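Hypothetical membrane protein (Corynebacterium glutamicum, PDB 6JSB) binds heme through its HtaA domain and probably passes it along in the heme uptake machinery of the bacterium. Local coordinates at residues Asp171-Gly174 / Thr175-Glu179. Numbering follows the deposited sequence.
Sequences DVMG and TFYPE. With HEM (protoporphyrin IX containing Fe), chain C.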
ATOM      1  N   ASP A 171       1.120   0.232  14.336  1.00 19.38           N
ATOM      2  CA  ASP A 171       1.165  -1.173  14.679  1.00 21.76           C
ATOM      3  C   ASP A 171       1.314  -2.074  13.462  1.00 20.13           C
ATOM      4  O   ASP A 171       1.865  -3.166  13.587  1.00 20.93           O
ATOM      5  CB  ASP A 171      -0.106  -1.508  15.454  1.00 28.30           C
ATOM      6  CG  ASP A 171      -0.101  -0.826  16.811  1.00 40.34           C
ATOM      7  OD1 ASP A 171       0.970  -0.885  17.450  1.00 30.61           O
ATOM      8  OD2 ASP A 171      -1.111  -0.188  17.162  1.00 43.30           O
ATOM      9  N   VAL A 172       0.817  -1.640  12.293  1.00 19.67           N
ATOM     10  CA  VAL A 172       0.952  -2.431  11.081  1.00 18.89           C
ATOM     11  C   VAL A 172       2.424  -2.601  10.712  1.00 18.09           C
ATOM     12  O   VAL A 172       2.854  -3.688  10.281  1.00 20.25           O
ATOM     13  CB  VAL A 172       0.159  -1.785   9.931  1.00 18.43           C
ATOM     14  CG1 VAL A 172       0.408  -2.599   8.604  1.00 20.06           C
ATOM     15  CG2 VAL A 172      -1.373  -1.784  10.268  1.00 20.89           C
ATOM     16  N   MET A 173       3.215  -1.540  10.900  1.00 16.68           N
ATOM     17  CA  MET A 173       4.629  -1.531  10.528  1.00 17.13           C
ATOM     18  C   MET A 173       5.546  -1.884  11.705  1.00 17.63           C
ATOM     19  O   MET A 173       6.692  -1.410  11.790  1.00 17.74           O
ATOM     20  CB  MET A 173       4.989  -0.164   9.915  1.00 18.03           C
ATOM     21  CG  MET A 173       4.117   0.225   8.742  1.00 19.19           C
ATOM     22  SD  MET A 173       4.113  -1.041   7.414  1.00 19.53           S
ATOM     23  CE  MET A 173       5.850  -0.897   6.825  1.00 21.75           C
ATOM     24  N   GLY A 174       5.058  -2.720  12.637  1.00 21.01           N
ATOM     25  CA  GLY A 174       5.934  -3.295  13.668  1.00 23.11           C
ATOM     26  C   GLY A 174       6.371  -2.327  14.751  1.00 24.25           C
ATOM     27  O   GLY A 174       7.240  -2.666  15.558  1.00 23.11           O
ATOM     28  N   THR A 175       5.747  -1.152  14.837  1.00 21.14           N
ATOM     29  CA  THR A 175       6.133  -0.030  15.702  1.00 20.45           C
ATOM     30  C   THR A 175       7.515   0.559  15.359  1.00 19.92           C
ATOM     31  O   THR A 175       8.058   1.346  16.140  1.00 23.57           O
ATOM     32  CB  THR A 175       6.026  -0.360  17.219  1.00 26.53           C
ATOM     33  OG1 THR A 175       7.117  -1.186  17.672  1.00 26.70           O
ATOM     34  CG2 THR A 175       4.668  -1.069  17.472  1.00 24.68           C
ATOM     35  N   PHE A 176       8.110   0.196  14.213  1.00 17.84           N
ATOM     36  CA  PHE A 176       9.377   0.792  13.868  1.00 18.09           C
ATOM     37  C   PHE A 176       9.269   2.240  13.403  1.00 18.23           C
ATOM     38  O   PHE A 176      10.282   2.946  13.462  1.00 21.04           O
ATOM     39  CB  PHE A 176      10.026  -0.036  12.754  1.00 18.37           C
ATOM     40  CG  PHE A 176      10.639  -1.321  13.277  1.00 19.82           C
ATOM     41  CD1 PHE A 176      11.985  -1.390  13.570  1.00 23.38           C
ATOM     42  CD2 PHE A 176       9.848  -2.444  13.464  1.00 19.48           C
ATOM     43  CE1 PHE A 176      12.540  -2.584  14.051  1.00 23.16           C
ATOM     44  CE2 PHE A 176      10.397  -3.654  13.954  1.00 21.09           C
ATOM     45  CZ  PHE A 176      11.738  -3.691  14.272  1.00 22.96           C
ATOM     46  N   TYR A 177       8.094   2.680  12.901  1.00 16.55           N
ATOM     47  CA  TYR A 177       7.915   4.096  12.559  1.00 17.37           C
ATOM     48  C   TYR A 177       7.052   4.774  13.638  1.00 20.04           C
ATOM     49  O   TYR A 177       6.087   4.176  14.088  1.00 21.14           O
ATOM     50  CB  TYR A 177       7.175   4.249  11.241  1.00 15.52           C
ATOM     51  CG  TYR A 177       7.899   3.709  10.025  1.00 16.98           C
ATOM     52  CD1 TYR A 177       9.261   3.969   9.820  1.00 17.88           C
ATOM     53  CD2 TYR A 177       7.209   3.017   9.111  1.00 15.53           C
ATOM     54  CE1 TYR A 177       9.909   3.480   8.667  1.00 15.91           C
ATOM     55  CE2 TYR A 177       7.824   2.505   7.952  1.00 17.57           C
ATOM     56  CZ  TYR A 177       9.157   2.743   7.748  1.00 18.59           C
ATOM     57  OH  TYR A 177       9.761   2.223   6.609  1.00 19.07           O
ATOM     58  N   PRO A 178       7.311   6.029  13.982  1.00 18.07           N
ATOM     59  CA  PRO A 178       6.382   6.770  14.843  1.00 18.85           C
ATOM     60  C   PRO A 178       5.145   7.217  14.098  1.00 19.58           C
ATOM     61  O   PRO A 178       5.144   7.387  12.886  1.00 19.16           O
ATOM     62  CB  PRO A 178       7.194   7.970  15.273  1.00 20.34           C
ATOM     63  CG  PRO A 178       8.049   8.241  14.039  1.00 19.78           C
ATOM     64  CD  PRO A 178       8.435   6.875  13.552  1.00 19.46           C
ATOM     65  N   GLU A 179       4.073   7.507  14.896  1.00 19.15           N
ATOM     66  CA  GLU A 179       2.933   8.170  14.287  1.00 17.38           C
ATOM     67  C   GLU A 179       3.383   9.473  13.620  1.00 17.61           C
ATOM     68  O   GLU A 179       4.218  10.215  14.157  1.00 19.48           O
ATOM     69  CB  GLU A 179       1.893   8.440  15.396  1.00 21.28           C
ATOM     70  CG  GLU A 179       0.645   9.022  14.924  1.00 22.92           C
ATOM     71  CD  GLU A 179      -0.293   9.217  16.129  1.00 34.57           C
ATOM     72  OE1 GLU A 179      -0.123   8.505  17.148  1.00 38.09           O
ATOM     73  OE2 GLU A 179      -1.166  10.075  16.025  1.00 33.42           O
TER
HETATM   74  CHA HEM C 301      13.891  -1.798  10.467  0.56 20.76           C
HETATM   75  CHB HEM C 301      15.485  -5.950  12.395  0.56 17.18           C
HETATM   76  CHC HEM C 301      10.865  -7.541  12.549  0.56 19.21           C
HETATM   77  CHD HEM C 301       9.324  -3.475  10.291  0.56 17.66           C
HETATM   78  C1A HEM C 301      14.688  -2.763  11.051  0.56 19.45           C
HETATM   79  C2A HEM C 301      16.088  -2.555  11.372  0.56 20.85           C
HETATM   80  C3A HEM C 301      16.570  -3.703  11.904  0.56 21.53           C
HETATM   81  C4A HEM C 301      15.456  -4.649  11.929  0.56 18.33           C
HETATM   82  CMA HEM C 301      18.019  -3.990  12.403  0.56 20.53           C
HETATM   83  CAA HEM C 301      16.835  -1.225  11.135  0.56 26.24           C
HETATM   84  CBA HEM C 301      17.550  -1.270   9.792  0.56 36.06           C
HETATM   85  CGA HEM C 301      17.980   0.129   9.410  0.56 44.38           C
HETATM   86  O1A HEM C 301      18.696   0.263   8.379  0.56 44.44           O
HETATM   87  O2A HEM C 301      17.585   1.096  10.137  0.56 48.89           O
HETATM   88  C1B HEM C 301      14.381  -6.731  12.592  0.56 18.18           C
HETATM   89  C2B HEM C 301      14.396  -8.078  13.164  0.56 19.98           C
HETATM   90  C3B HEM C 301      13.127  -8.521  13.217  0.56 19.95           C
HETATM   91  C4B HEM C 301      12.248  -7.489  12.652  0.56 19.21           C
HETATM   92  CMB HEM C 301      15.709  -8.759  13.645  0.56 25.18           C
HETATM   93  CAB HEM C 301      12.570  -9.881  13.733  0.56 20.40           C
HETATM   94  CBB HEM C 301      13.345 -10.966  13.830  0.56 26.56           C
HETATM   95  C1C HEM C 301      10.035  -6.592  11.943  0.56 18.55           C
HETATM   96  C2C HEM C 301       8.608  -6.716  11.760  0.56 16.52           C
HETATM   97  C3C HEM C 301       8.170  -5.621  11.094  0.56 16.88           C
HETATM   98  C4C HEM C 301       9.314  -4.734  10.898  0.56 17.57           C
HETATM   99  CMC HEM C 301       7.758  -7.958  12.136  0.56 18.04           C
HETATM  100  CAC HEM C 301       6.721  -5.442  10.676  0.56 17.61           C
HETATM  101  CBC HEM C 301       6.463  -4.766   9.566  0.56 15.58           C
HETATM  102  C1D HEM C 301      10.442  -2.678  10.166  0.56 19.00           C
HETATM  103  C2D HEM C 301      10.436  -1.349   9.597  0.56 16.96           C
HETATM  104  C3D HEM C 301      11.693  -0.856   9.633  0.56 15.96           C
HETATM  105  C4D HEM C 301      12.549  -1.880  10.210  0.56 17.97           C
HETATM  106  CMD HEM C 301       9.148  -0.645   9.119  0.56 16.49           C
HETATM  107  CAD HEM C 301      12.141   0.548   9.122  0.56 17.49           C
HETATM  108  CBD HEM C 301      12.682   0.337   7.684  0.56 18.36           C
HETATM  109  CGD HEM C 301      13.085   1.710   7.148  0.56 17.70           C
HETATM  110  O1D HEM C 301      14.155   2.221   7.626  0.56 19.42           O
HETATM  111  O2D HEM C 301      12.309   2.248   6.284  0.56 17.70           O
HETATM  112  NA  HEM C 301      14.297  -4.067  11.423  0.56 19.58           N
HETATM  113  NB  HEM C 301      13.074  -6.439  12.263  0.56 15.45           N
HETATM  114  NC  HEM C 301      10.425  -5.353  11.423  0.56 19.16           N
HETATM  115  ND  HEM C 301      11.740  -2.959  10.496  0.56 16.82           N
HETATM  116 FE   HEM C 301      12.326  -4.839  11.178  0.56 17.53          FE
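Met173 and Phe176 close a type I' beta turn: Phe176 N donates to Met173 O at 3.2 Å with an N-H...O angle of 161°, the donor standing 38° out of the carbonyl plane of Met173. The turn overlaps a Schellman motif that ends the helix, in which Gly174, at positive phi, is the C-prime residue and the long 3.4 Å link from Gly174 N to Asp171 O is weak. Positive phi and the closeness of HEM C3C, with which a beta carbon here would clash, both fit the glycine.

The tight part of the contact faces the porphyrin. The Phe176 ring lies flat on it, with HEM ND 3.3 Å above the ring plane and over its centre, while Met173 O sits at the ring edge, in plane. CG of Phe176 is anti to its carbonyl carbon (chi1 -77°), which carries the ring over the heme. Tyr177 meets the cofactor differently: HEM CMD packs over one face, offset toward the rim, and the hydroxyl donates to propionate oxygen O2D, with 2.6 Å from Tyr177 OH to HEM O2D. Met173 CB approaches Tyr177 CD2 obliquely at 4.0 Å; bends at chi2 and chi3 bring Met173 CE near the same heme methyl and Tyr177 CE2.

The solvent side is looser. Exposed Thr175 turns its hydroxyl back on the preceding peptide, OG1 donating to Gly174 O at 2.6 Å, whereas the Thr175 CG2 to Asp171 OD1 approach is 3.7 Å and not a hydrogen bond.

Within the heme pocket, Phe176 also meets Phe124 edge-to-face, and Tyr177 touches Ser19 of helix 18-24, whose OG is hydrogen-bonded to the heme. The turn thus links the end of helix 167-172 to the cofactor, while Val172 and Met173 pack on Leu99 and Phe101 of strand 95-109.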